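Local atomic coordinates of DNA translocase coupling protein (Clostridium perfringens, PDB entry 6O1W), a protein that probably binds ATP and DNA, as an FtsK/SpoIIIE-family coupling protein in the conjugative transfer of a plasmid. Residues Ile145-Leu150 against Val169-Glu174; Gln289-Asn292 against Val296-Cys299; Glu17-Val22 against Ile60-Thr65; Asp102-Glu107 against Gln339-Asp344. All coordinates share one frame; numbering follows the deposited sequence.

Overall arrangement
In this chain, one piece of a longer protein, contact 3 comes first and stands alone beside the four-stranded antiparallel sheet of the N-terminal part, its centre about 47 Å from that of contact 1. The other three belong to the ATPase part, built round a mixed ten-stranded sheet. Contact 4 joins the loop before strand 111-116 to the end of strand 334-340, closing a long loop of chain within which contacts 1 and then 2 are nested. Helix 142-155 ties them together: Ile145 packs on Ala340 of contact 4 and on Ile298 of contact 2. The centres of contacts 1 and 4 lie about 14 Å apart, close to residues that bind ATP in another structure of this protein.

Contact 1 of 4, residues Ile145-Leu150 against Val169-Glu174; sequences ILRCIL and VEFGLE
Arg147 reaches from helix 142-155 to the loop 169-174, where its guanidinium grips both backbone and side chain of Glu170. With CG anti to the carbonyl carbon (chi1 -68°) and an extended chain from there to NE, the arginine spans the gap between helix and loop. Its NH2 bonds to Glu170 O at 3.2 Å, bent at hydrogen to 138° and tilted out of both the carbonyl and guanidinium planes; NE adds a weak bond to Glu170 O at 3.5 Å. Glu170 bends at chi2 (-57°), which brings its carboxylate back beside the same group: OE2 forms a salt bridge with Arg147 NH2 at 3.5 Å. One water closes the circuit, accepting from Arg147 NH1 at 3.0 Å and donating to Glu170 OE2 at 3.0 Å. Arginine suits this place because its three nitrogens can serve carbonyl, carboxylate and water together. Beside them Phe171 brings CE1 obliquely to 4.1 Å from Arg147 NE. Arg147 CZ is 5.4 Å from the Phe171 ring centroid, so any cation-pi attraction is weak. The same CE1 meets Leu150 CD2 at 4.5 Å, in an apolar patch continued by Met162 and Val232. Asp234 is a further, weak ion-pair partner of Arg147 NH2. Helix 142-155 starts at Lys142 within the P-loop typical of these ATPases, Gly136 to Ser143, several of whose residues contact ATP in another structure of this protein.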
loop_
_atom_site.group_PDB
_atom_site.type_symbol
_atom_site.label_atom_id
_atom_site.label_comp_id
_atom_site.label_asym_id
_atom_site.label_seq_id
_atom_site.Cartn_x
_atom_site.Cartn_y
_atom_site.Cartn_z
ATOM N N ILE A 145 4.182 6.818 -2.459
ATOM C CA ILE A 145 4.265 6.231 -1.102
ATOM C C ILE A 145 5.678 5.754 -0.822
ATOM O O ILE A 145 6.198 6.031 0.244
ATOM C CB ILE A 145 3.259 5.047 -0.924
ATOM C CG1 ILE A 145 1.805 5.538 -0.959
ATOM C CG2 ILE A 145 3.533 4.265 0.388
ATOM C CD1 ILE A 145 0.788 4.406 -1.124
ATOM N N LEU A 146 6.278 5.001 -1.764
ATOM C CA LEU A 146 7.631 4.468 -1.627
ATOM C C LEU A 146 8.671 5.574 -1.460
ATOM O O LEU A 146 9.565 5.416 -0.653
ATOM C CB LEU A 146 7.973 3.593 -2.853
ATOM C CG LEU A 146 7.076 2.356 -3.058
ATOM C CD1 LEU A 146 7.560 1.545 -4.226
ATOM C CD2 LEU A 146 7.019 1.488 -1.795
ATOM N N ARG A 147 8.543 6.694 -2.220
ATOM C CA ARG A 147 9.466 7.843 -2.144
ATOM C C ARG A 147 9.293 8.610 -0.822
ATOM O O ARG A 147 10.267 9.152 -0.312
ATOM C CB ARG A 147 9.316 8.763 -3.359
ATOM C CG ARG A 147 9.793 8.100 -4.656
ATOM C CD ARG A 147 9.640 9.033 -5.841
ATOM N NE ARG A 147 9.882 8.323 -7.097
ATOM C CZ ARG A 147 8.926 7.878 -7.908
ATOM N NH1 ARG A 147 7.646 8.088 -7.619
ATOM N NH2 ARG A 147 9.241 7.233 -9.023
ATOM N N CYS A 148 8.061 8.621 -0.273
ATOM C CA CYS A 148 7.718 9.209 1.035
ATOM C C CYS A 148 8.390 8.404 2.160
ATOM O O CYS A 148 8.932 8.982 3.086
ATOM C CB CYS A 148 6.203 9.225 1.218
ATOM S SG CYS A 148 5.664 10.114 2.686
ATOM N N ILE A 149 8.331 7.069 2.086
ATOM C CA ILE A 149 8.990 6.151 3.035
ATOM C C ILE A 149 10.512 6.371 2.948
ATOM O O ILE A 149 11.164 6.485 3.975
ATOM C CB ILE A 149 8.624 4.675 2.720
ATOM C CG1 ILE A 149 7.122 4.410 3.056
ATOM C CG2 ILE A 149 9.571 3.688 3.496
ATOM C CD1 ILE A 149 6.580 3.176 2.448
ATOM N N LEU A 150 11.057 6.441 1.710
ATOM C CA LEU A 150 12.480 6.650 1.441
ATOM C C LEU A 150 12.973 7.930 2.099
ATOM O O LEU A 150 14.004 7.903 2.762
ATOM C CB LEU A 150 12.718 6.696 -0.086
ATOM C CG LEU A 150 14.113 7.087 -0.593
ATOM C CD1 LEU A 150 15.218 6.084 -0.059
ATOM C CD2 LEU A 150 14.122 7.160 -2.131
ATOM N N VAL A 169 14.932 7.110 -14.877
ATOM C CA VAL A 169 14.082 8.295 -15.040
ATOM C C VAL A 169 13.163 8.522 -13.810
ATOM O O VAL A 169 12.827 9.665 -13.491
ATOM C CB VAL A 169 13.320 8.260 -16.396
ATOM C CG1 VAL A 169 12.383 9.465 -16.556
ATOM C CG2 VAL A 169 14.318 8.241 -17.543
ATOM N N GLU A 170 12.811 7.449 -13.102
ATOM C CA GLU A 170 11.984 7.533 -11.894
ATOM C C GLU A 170 12.795 8.015 -10.685
ATOM O O GLU A 170 12.199 8.393 -9.688
ATOM C CB GLU A 170 11.312 6.179 -11.593
ATOM C CG GLU A 170 10.414 5.658 -12.707
ATOM C CD GLU A 170 9.306 6.612 -13.113
ATOM O OE1 GLU A 170 9.427 7.235 -14.194
ATOM O OE2 GLU A 170 8.333 6.759 -12.338
ATOM N N PHE A 171 14.142 7.939 -10.747
ATOM C CA PHE A 171 15.057 8.392 -9.681
ATOM C C PHE A 171 16.131 9.258 -10.310
ATOM O O PHE A 171 17.232 8.787 -10.619
ATOM C CB PHE A 171 15.674 7.231 -8.908
ATOM C CG PHE A 171 14.678 6.370 -8.183
ATOM C CD1 PHE A 171 14.047 6.828 -7.027
ATOM C CD2 PHE A 171 14.405 5.077 -8.622
ATOM C CE1 PHE A 171 13.142 6.017 -6.337
ATOM C CE2 PHE A 171 13.503 4.266 -7.928
ATOM C CZ PHE A 171 12.864 4.751 -6.802
ATOM N N GLY A 172 15.746 10.504 -10.563
ATOM C CA GLY A 172 16.570 11.512 -11.207
ATOM C C GLY A 172 17.863 11.836 -10.513
ATOM O O GLY A 172 18.243 11.180 -9.539
ATOM N N LEU A 173 18.538 12.873 -11.009
ATOM C CA LEU A 173 19.864 13.301 -10.529
ATOM C C LEU A 173 19.880 13.757 -9.069
ATOM O O LEU A 173 20.902 13.633 -8.416
ATOM C CB LEU A 173 20.458 14.380 -11.455
ATOM C CG LEU A 173 20.758 13.969 -12.903
ATOM C CD1 LEU A 173 21.087 15.179 -13.754
ATOM C CD2 LEU A 173 21.870 12.939 -12.986
ATOM N N GLU A 174 18.754 14.243 -8.557
ATOM C CA GLU A 174 18.642 14.678 -7.175
ATOM C C GLU A 174 18.678 13.484 -6.221
ATOM O O GLU A 174 19.273 13.609 -5.149
ATOM C CB GLU A 174 17.422 15.584 -6.968
ATOM C CG GLU A 174 17.516 16.918 -7.722
ATOM C CD GLU A 174 18.703 17.819 -7.415
ATOM O OE1 GLU A 174 18.751 18.378 -6.296
ATOM O OE2 GLU A 174 19.580 17.975 -8.296
HETATM O O HOH W 1 6.283 7.714 -10.293
#

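Contact 2 of 4, residues Gln289-Asn292 against Val296-Cys299; sequences QIKN and VRIC
This is a close approach of two like-charged side chains, Lys291 on helix 288-293 and Arg297 on strand 296-299, two elements joined by a short turn. The two chains cross at about a right angle. Arg297 bends at chi2 (-75°), which lifts its guanidinium off the strand toward the last turn of the helix. There NH2 comes within 2.7 Å of Lys291 O, which lies at the guanidinium edge near its plane, but the angle is too poor for a hydrogen bond. The firm partners lie just beyond: NE bonds to Val294 O in the turn and NH1 to Val311 O of helix 305-312. Arginine suits a buried strand position near several backbone carbonyls, because it has several N-H groups to offer them. Strand 296-299 runs parallel to strand 132-135, which leads into the P-loop, within the mixed sheet of the ATPase domain. Lys291 passes outside the NH1/NH2 end of the guanidinium, its CG off the plane and 3.8 Å from Arg297 NH1. Bends at chi3 (106°) and chi4 then bring NZ in close to the plane, 3.2 Å from Arg297 NH1; both are donors, so no bond forms between them. That proximity may lower the proton affinity of the lysine, although carbonyls around the arginine may offset part of the charge. Lys291 is partly exposed and also touches Ile286 and Ser313.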
loop_
_atom_site.group_PDB
_atom_site.type_symbol
_atom_site.label_atom_id
_atom_site.label_comp_id
_atom_site.label_asym_id
_atom_site.label_seq_id
_atom_site.Cartn_x
_atom_site.Cartn_y
_atom_site.Cartn_z
ATOM N N GLN A 289 6.912 -16.818 -2.534
ATOM C CA GLN A 289 8.086 -16.456 -1.736
ATOM C C GLN A 289 8.015 -14.972 -1.318
ATOM O O GLN A 289 8.273 -14.659 -0.153
ATOM C CB GLN A 289 9.386 -16.762 -2.489
ATOM C CG GLN A 289 10.641 -16.528 -1.643
ATOM C CD GLN A 289 11.359 -17.794 -1.219
ATOM O OE1 GLN A 289 11.449 -18.778 -1.970
ATOM N NE2 GLN A 289 11.918 -17.780 -0.008
ATOM N N ILE A 290 7.642 -14.074 -2.260
ATOM C CA ILE A 290 7.464 -12.650 -1.992
ATOM C C ILE A 290 6.362 -12.516 -0.925
ATOM O O ILE A 290 6.579 -11.874 0.087
ATOM C CB ILE A 290 7.100 -11.866 -3.299
ATOM C CG1 ILE A 290 8.291 -11.807 -4.301
ATOM C CG2 ILE A 290 6.513 -10.464 -3.006
ATOM C CD1 ILE A 290 9.552 -10.934 -3.903
ATOM N N LYS A 291 5.216 -13.167 -1.132
ATOM C CA LYS A 291 4.110 -13.102 -0.197
ATOM C C LYS A 291 4.457 -13.622 1.183
ATOM O O LYS A 291 4.093 -12.984 2.161
ATOM C CB LYS A 291 2.854 -13.792 -0.752
ATOM C CG LYS A 291 2.023 -12.907 -1.682
ATOM C CD LYS A 291 0.747 -13.638 -2.139
ATOM C CE LYS A 291 -0.521 -13.136 -1.472
ATOM N NZ LYS A 291 -0.509 -13.267 0.013
ATOM N N ASN A 292 5.185 -14.745 1.278
ATOM C CA ASN A 292 5.546 -15.316 2.578
ATOM C C ASN A 292 6.557 -14.452 3.343
ATOM O O ASN A 292 6.618 -14.549 4.566
ATOM C CB ASN A 292 6.058 -16.769 2.435
ATOM C CG ASN A 292 5.091 -17.750 1.786
ATOM O OD1 ASN A 292 3.862 -17.610 1.830
ATOM N ND2 ASN A 292 5.630 -18.770 1.140
ATOM N N VAL A 296 4.092 -6.234 4.821
ATOM C CA VAL A 296 3.270 -5.044 4.633
ATOM C C VAL A 296 2.786 -4.973 3.189
ATOM O O VAL A 296 3.604 -5.025 2.269
ATOM C CB VAL A 296 4.007 -3.729 5.023
ATOM C CG1 VAL A 296 3.111 -2.525 4.789
ATOM C CG2 VAL A 296 4.505 -3.760 6.470
ATOM N N ARG A 297 1.461 -4.838 2.993
ATOM C CA ARG A 297 0.898 -4.665 1.658
ATOM C C ARG A 297 0.121 -3.379 1.633
ATOM O O ARG A 297 -0.731 -3.114 2.502
ATOM C CB ARG A 297 -0.034 -5.814 1.238
ATOM C CG ARG A 297 0.463 -7.211 1.567
ATOM C CD ARG A 297 1.569 -7.696 0.645
ATOM N NE ARG A 297 2.201 -8.879 1.227
ATOM C CZ ARG A 297 1.646 -10.085 1.237
ATOM N NH1 ARG A 297 0.470 -10.292 0.646
ATOM N NH2 ARG A 297 2.249 -11.089 1.848
ATOM N N ILE A 298 0.412 -2.587 0.627
ATOM C CA ILE A 298 -0.286 -1.352 0.344
ATOM C C ILE A 298 -0.875 -1.583 -1.040
ATOM O O ILE A 298 -0.134 -1.863 -1.977
ATOM C CB ILE A 298 0.600 -0.088 0.484
ATOM C CG1 ILE A 298 1.049 0.090 1.955
ATOM C CG2 ILE A 298 -0.188 1.138 0.046
ATOM C CD1 ILE A 298 2.347 0.904 2.166
ATOM N N CYS A 299 -2.212 -1.566 -1.149
ATOM C CA CYS A 299 -2.877 -1.856 -2.413
ATOM C C CYS A 299 -3.859 -0.781 -2.855
ATOM O O CYS A 299 -4.735 -0.378 -2.087
ATOM C CB CYS A 299 -3.540 -3.226 -2.358
ATOM S SG CYS A 299 -4.005 -3.883 -3.984
#

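Contact 3 of 4, residues Glu17-Val22 against Ile60-Thr65; sequences EQLNFV and IPQLQT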
loop_
_atom_site.group_PDB
_atom_site.type_symbol
_atom_site.label_atom_id
_atom_site.label_comp_id
_atom_site.label_asym_id
_atom_site.label_seq_id
_atom_site.Cartn_x
_atom_site.Cartn_y
_atom_site.Cartn_z
ATOM N N GLU A 17 -40.106 7.599 3.282
ATOM C CA GLU A 17 -41.438 8.199 3.381
ATOM C C GLU A 17 -41.387 9.736 3.250
ATOM O O GLU A 17 -42.226 10.305 2.552
ATOM C CB GLU A 17 -42.083 7.785 4.706
ATOM C CG GLU A 17 -42.719 6.411 4.623
ATOM C CD GLU A 17 -43.244 5.839 5.925
ATOM O OE1 GLU A 17 -43.243 6.564 6.947
ATOM O OE2 GLU A 17 -43.662 4.657 5.919
ATOM N N GLN A 18 -40.383 10.400 3.870
ATOM C CA GLN A 18 -40.172 11.872 3.740
ATOM C C GLN A 18 -39.960 12.245 2.229
ATOM O O GLN A 18 -40.324 13.337 1.800
ATOM C CB GLN A 18 -38.909 12.301 4.516
ATOM C CG GLN A 18 -39.136 12.546 5.994
ATOM C CD GLN A 18 -37.862 12.752 6.775
ATOM O OE1 GLN A 18 -36.739 12.402 6.363
ATOM N NE2 GLN A 18 -38.019 13.322 7.934
ATOM N N LEU A 19 -39.392 11.310 1.438
ATOM C CA LEU A 19 -39.154 11.513 0.001
ATOM C C LEU A 19 -40.290 10.999 -0.872
ATOM O O LEU A 19 -40.264 11.203 -2.085
ATOM C CB LEU A 19 -37.848 10.799 -0.402
ATOM C CG LEU A 19 -36.563 11.254 0.292
ATOM C CD1 LEU A 19 -35.378 10.385 -0.111
ATOM C CD2 LEU A 19 -36.317 12.723 0.087
ATOM N N ASN A 20 -41.274 10.302 -0.275
ATOM C CA ASN A 20 -42.326 9.557 -0.995
ATOM C C ASN A 20 -41.635 8.672 -2.056
ATOM O O ASN A 20 -42.003 8.662 -3.233
ATOM C CB ASN A 20 -43.439 10.454 -1.597
ATOM C CG ASN A 20 -44.633 9.648 -2.086
ATOM O OD1 ASN A 20 -45.031 9.727 -3.255
ATOM N ND2 ASN A 20 -45.207 8.824 -1.215
ATOM N N PHE A 21 -40.548 8.007 -1.630
ATOM C CA PHE A 21 -39.758 7.158 -2.497
ATOM C C PHE A 21 -40.380 5.760 -2.477
ATOM O O PHE A 21 -39.911 4.874 -1.771
ATOM C CB PHE A 21 -38.298 7.181 -2.039
ATOM C CG PHE A 21 -37.299 6.617 -3.008
ATOM C CD1 PHE A 21 -36.998 7.284 -4.192
ATOM C CD2 PHE A 21 -36.588 5.463 -2.703
ATOM C CE1 PHE A 21 -36.014 6.794 -5.062
ATOM C CE2 PHE A 21 -35.643 4.954 -3.598
ATOM C CZ PHE A 21 -35.351 5.639 -4.762
ATOM N N VAL A 22 -41.467 5.589 -3.249
ATOM C CA VAL A 22 -42.270 4.340 -3.313
ATOM C C VAL A 22 -42.393 3.804 -4.746
ATOM O O VAL A 22 -42.402 4.599 -5.685
ATOM C CB VAL A 22 -43.685 4.507 -2.669
ATOM C CG1 VAL A 22 -43.602 4.892 -1.190
ATOM C CG2 VAL A 22 -44.549 5.507 -3.437
ATOM N N ILE A 60 -29.399 9.637 -5.869
ATOM C CA ILE A 60 -28.120 9.513 -5.124
ATOM C C ILE A 60 -27.794 10.785 -4.284
ATOM O O ILE A 60 -27.559 10.648 -3.075
ATOM C CB ILE A 60 -26.918 9.066 -6.012
ATOM C CG1 ILE A 60 -26.966 7.538 -6.224
ATOM C CG2 ILE A 60 -25.544 9.487 -5.416
ATOM C CD1 ILE A 60 -25.944 7.003 -7.323
ATOM N N PRO A 61 -27.757 12.012 -4.863
ATOM C CA PRO A 61 -27.477 13.176 -4.025
ATOM C C PRO A 61 -28.401 13.224 -2.810
ATOM O O PRO A 61 -27.882 13.398 -1.728
ATOM C CB PRO A 61 -27.708 14.357 -4.977
ATOM C CG PRO A 61 -27.366 13.800 -6.302
ATOM C CD PRO A 61 -27.967 12.426 -6.268
ATOM N N GLN A 62 -29.723 12.977 -2.967
ATOM C CA GLN A 62 -30.676 13.056 -1.843
ATOM C C GLN A 62 -30.545 11.931 -0.797
ATOM O O GLN A 62 -30.645 12.204 0.402
ATOM C CB GLN A 62 -32.126 13.167 -2.322
ATOM C CG GLN A 62 -33.091 13.378 -1.141
ATOM C CD GLN A 62 -32.885 14.723 -0.491
ATOM O OE1 GLN A 62 -32.916 15.762 -1.149
ATOM N NE2 GLN A 62 -32.656 14.737 0.805
ATOM N N LEU A 63 -30.311 10.699 -1.244
ATOM C CA LEU A 63 -30.121 9.534 -0.370
ATOM C C LEU A 63 -28.867 9.675 0.471
ATOM O O LEU A 63 -28.861 9.249 1.620
ATOM C CB LEU A 63 -30.048 8.236 -1.187
ATOM C CG LEU A 63 -31.330 7.916 -1.949
ATOM C CD1 LEU A 63 -31.116 6.765 -2.890
ATOM C CD2 LEU A 63 -32.509 7.657 -0.984
ATOM N N GLN A 64 -27.808 10.279 -0.094
ATOM C CA GLN A 64 -26.593 10.527 0.673
ATOM C C GLN A 64 -26.924 11.416 1.865
ATOM O O GLN A 64 -26.515 11.108 2.962
ATOM C CB GLN A 64 -25.528 11.220 -0.172
ATOM C CG GLN A 64 -24.834 10.291 -1.139
ATOM C CD GLN A 64 -23.648 10.953 -1.806
ATOM O OE1 GLN A 64 -23.554 12.189 -1.954
ATOM N NE2 GLN A 64 -22.719 10.144 -2.221
ATOM N N THR A 65 -27.661 12.496 1.649
ATOM C CA THR A 65 -28.063 13.428 2.701
ATOM C C THR A 65 -29.075 12.819 3.714
ATOM O O THR A 65 -28.897 12.961 4.922
ATOM C CB THR A 65 -28.580 14.703 2.054
ATOM O OG1 THR A 65 -27.499 15.257 1.316
ATOM C CG2 THR A 65 -29.058 15.719 3.069
#
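The flat amide of Gln62 has Leu19 CD2 standing off one side of its plane, over the CG end, with CD2 4.0 Å from Gln62 CD. At the nitrogen end, NE2 of the same amide is hydrogen-bonded to Ser66 OG one turn further along helix 60-67, which steadies the group. The aromatic ring of Phe21 has its own neighbours beside this pair: it meets Trp56 edge-to-face, and Tyr59 with the planes at about 55°. The tightest touch is aliphatic, Leu19 CD2 against Gln62 CG at 3.5 Å. Gln62 makes this possible by setting CG anti to its backbone N (chi1 -175°) and then bending at chi2, which presents methylene to the leucine and carries the polar tip toward Ser66. Both leucine methyls flank Gln62 CG, and Leu19 CD1 reaches on to Leu63 CD2 at 4.1 Å. A forked leucine suits the place, since its spread spans two successive residues of one helix. Just after it, Asn20 takes a positive phi (50°), which asparagine tolerates well, and ends helix 7-18 in a Schellman motif. Helix 60-67 in turn rests on strand 69-76 through Leu63 and Ile71, so the arrangement is a capped helix end docked on a helix that backs the antiparallel sheet of the N-terminal part.

Contact 4 of 4, residues Asp102-Glu107 against Gln339-Asp344; sequences DKYIEE and QAFYFD
Tyr104 lays its ring against that of Phe341 where a 3-10 turn ahead of strand 111-116 meets the end of strand 334-340, an inner strand of the mixed sheet of this FtsK-family ATPase domain. Ala340, next to Phe341, contacts ATP in another structure of this protein. Followed outward, Tyr104 CB comes first, 4.1 Å from Phe341 CZ. With CG anti to the carbonyl carbon (chi1 -59°), the ring swings toward the strand, and CG itself stands 3.7 Å from Phe341 CZ, which CD1 also touches. Further along, the contact passes to the neighbouring phenylalanine atom: CD2 and CE2 each sit 3.6 Å from Phe341 CE1, and Tyr104 CZ, which bears the hydroxyl, is 3.9 Å from that same CE1. The phenylalanine thus comes in over one face of the tyrosine, offset toward the rim, with centroids 4.7 Å apart and planes inclined at 37°, an oblique pairing. Tyrosine fits a partly exposed spot, having an apolar face for the protein and a polar end; phenylalanine fits the buried side, where Trp100 meets its ring edge-to-face and Val113 packs on it. Asp102, at the start of the turn, accepts hydrogen bonds at OD1 from the indole nitrogens of Trp100 and Trp151, and through Trp151 links the turn to helix 142-155. On the opposite face of the Tyr104 ring, Lys103 CG rests over the centre, 4.2 Å above the plane.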
loop_
_atom_site.group_PDB
_atom_site.type_symbol
_atom_site.label_atom_id
_atom_site.label_comp_id
_atom_site.label_asym_id
_atom_site.label_seq_id
_atom_site.Cartn_x
_atom_site.Cartn_y
_atom_site.Cartn_z
ATOM N N ASP A 102 6.978 17.420 6.886
ATOM C CA ASP A 102 8.081 16.906 7.706
ATOM C C ASP A 102 7.726 16.745 9.208
ATOM O O ASP A 102 8.446 16.045 9.923
ATOM C CB ASP A 102 9.366 17.748 7.496
ATOM C CG ASP A 102 10.290 17.252 6.366
ATOM O OD1 ASP A 102 9.871 16.357 5.592
ATOM O OD2 ASP A 102 11.425 17.751 6.266
ATOM N N LYS A 103 6.574 17.303 9.653
ATOM C CA LYS A 103 6.089 17.186 11.036
ATOM C C LYS A 103 5.696 15.740 11.402
ATOM O O LYS A 103 5.684 15.395 12.593
ATOM C CB LYS A 103 4.911 18.151 11.292
ATOM C CG LYS A 103 3.574 17.716 10.688
ATOM C CD LYS A 103 2.433 18.650 11.081
ATOM C CE LYS A 103 1.146 18.271 10.389
ATOM N NZ LYS A 103 -0.022 18.999 10.960
ATOM N N TYR A 104 5.371 14.908 10.377
ATOM C CA TYR A 104 4.998 13.507 10.538
ATOM C C TYR A 104 6.193 12.576 10.798
ATOM O O TYR A 104 5.984 11.465 11.280
ATOM C CB TYR A 104 4.169 13.005 9.344
ATOM C CG TYR A 104 2.880 13.767 9.113
ATOM C CD1 TYR A 104 1.811 13.648 9.994
ATOM C CD2 TYR A 104 2.694 14.526 7.963
ATOM C CE1 TYR A 104 0.610 14.323 9.769
ATOM C CE2 TYR A 104 1.506 15.211 7.731
ATOM C CZ TYR A 104 0.468 15.113 8.642
ATOM O OH TYR A 104 -0.715 15.758 8.397
ATOM N N ILE A 105 7.429 13.023 10.496
ATOM C CA ILE A 105 8.641 12.228 10.696
ATOM C C ILE A 105 8.753 11.795 12.151
ATOM O O ILE A 105 8.728 12.639 13.051
ATOM C CB ILE A 105 9.927 12.938 10.178
ATOM C CG1 ILE A 105 9.926 13.003 8.651
ATOM C CG2 ILE A 105 11.200 12.229 10.683
ATOM C CD1 ILE A 105 10.945 13.858 8.061
ATOM N N GLU A 106 8.849 10.473 12.366
ATOM C CA GLU A 106 8.953 9.847 13.685
ATOM C C GLU A 106 10.339 9.969 14.242
ATOM O O GLU A 106 11.331 9.895 13.507
ATOM C CB GLU A 106 8.569 8.365 13.623
ATOM C CG GLU A 106 7.128 8.121 13.205
ATOM C CD GLU A 106 6.053 8.562 14.181
ATOM O OE1 GLU A 106 6.108 8.140 15.356
ATOM O OE2 GLU A 106 5.144 9.316 13.764
ATOM N N GLU A 107 10.400 10.097 15.567
ATOM C CA GLU A 107 11.622 10.210 16.362
ATOM C C GLU A 107 12.288 8.846 16.452
ATOM O O GLU A 107 13.519 8.738 16.345
ATOM C CB GLU A 107 11.299 10.801 17.759
ATOM C CG GLU A 107 10.169 10.113 18.536
ATOM C CD GLU A 107 8.726 10.569 18.345
ATOM O OE1 GLU A 107 8.386 11.099 17.260
ATOM O OE2 GLU A 107 7.924 10.374 19.288
ATOM N N GLN A 339 -5.832 7.026 3.559
ATOM C CA GLN A 339 -5.413 8.024 2.585
ATOM C C GLN A 339 -3.909 8.172 2.713
ATOM O O GLN A 339 -3.416 8.553 3.768
ATOM C CB GLN A 339 -6.078 9.401 2.846
ATOM C CG GLN A 339 -5.816 10.468 1.749
ATOM C CD GLN A 339 -6.333 10.098 0.368
ATOM O OE1 GLN A 339 -7.303 9.348 0.208
ATOM N NE2 GLN A 339 -5.687 10.610 -0.680
ATOM N N ALA A 340 -3.198 7.899 1.637
ATOM C CA ALA A 340 -1.751 8.001 1.566
ATOM C C ALA A 340 -1.334 9.443 1.412
ATOM O O ALA A 340 -2.022 10.212 0.747
ATOM C CB ALA A 340 -1.238 7.199 0.375
ATOM N N PHE A 341 -0.179 9.794 1.982
ATOM C CA PHE A 341 0.425 11.114 1.837
ATOM C C PHE A 341 0.773 11.354 0.382
ATOM O O PHE A 341 1.243 10.435 -0.306
ATOM C CB PHE A 341 1.744 11.218 2.627
ATOM C CG PHE A 341 1.609 11.188 4.122
ATOM C CD1 PHE A 341 0.848 12.140 4.788
ATOM C CD2 PHE A 341 2.288 10.246 4.874
ATOM C CE1 PHE A 341 0.713 12.103 6.179
ATOM C CE2 PHE A 341 2.184 10.233 6.270
ATOM C CZ PHE A 341 1.402 11.164 6.912
ATOM N N TYR A 342 0.558 12.583 -0.088
ATOM C CA TYR A 342 0.994 12.911 -1.433
ATOM C C TYR A 342 2.320 13.612 -1.224
ATOM O O TYR A 342 2.390 14.650 -0.553
ATOM C CB TYR A 342 -0.013 13.752 -2.243
ATOM C CG TYR A 342 0.511 14.059 -3.635
ATOM C CD1 TYR A 342 0.708 13.043 -4.571
ATOM C CD2 TYR A 342 0.870 15.354 -3.995
ATOM C CE1 TYR A 342 1.261 13.310 -5.824
ATOM C CE2 TYR A 342 1.385 15.638 -5.260
ATOM C CZ TYR A 342 1.594 14.611 -6.165
ATOM O OH TYR A 342 2.119 14.897 -7.404
ATOM N N PHE A 343 3.384 12.931 -1.641
ATOM C CA PHE A 343 4.770 13.380 -1.521
ATOM C C PHE A 343 5.162 13.762 -2.921
ATOM O O PHE A 343 5.129 12.933 -3.824
ATOM C CB PHE A 343 5.651 12.236 -0.976
ATOM C CG PHE A 343 7.115 12.582 -0.806
ATOM C CD1 PHE A 343 8.018 12.396 -1.849
ATOM C CD2 PHE A 343 7.592 13.081 0.398
ATOM C CE1 PHE A 343 9.364 12.713 -1.691
ATOM C CE2 PHE A 343 8.941 13.386 0.555
ATOM C CZ PHE A 343 9.812 13.234 -0.498
ATOM N N ASP A 344 5.484 15.023 -3.112
ATOM C CA ASP A 344 5.813 15.595 -4.416
ATOM C C ASP A 344 7.288 15.904 -4.398
ATOM O O ASP A 344 7.710 16.754 -3.600
ATOM C CB ASP A 344 4.973 16.900 -4.599
ATOM C CG ASP A 344 5.043 17.568 -5.967
ATOM O OD1 ASP A 344 6.158 17.824 -6.449
ATOM O OD2 ASP A 344 3.976 17.840 -6.545
#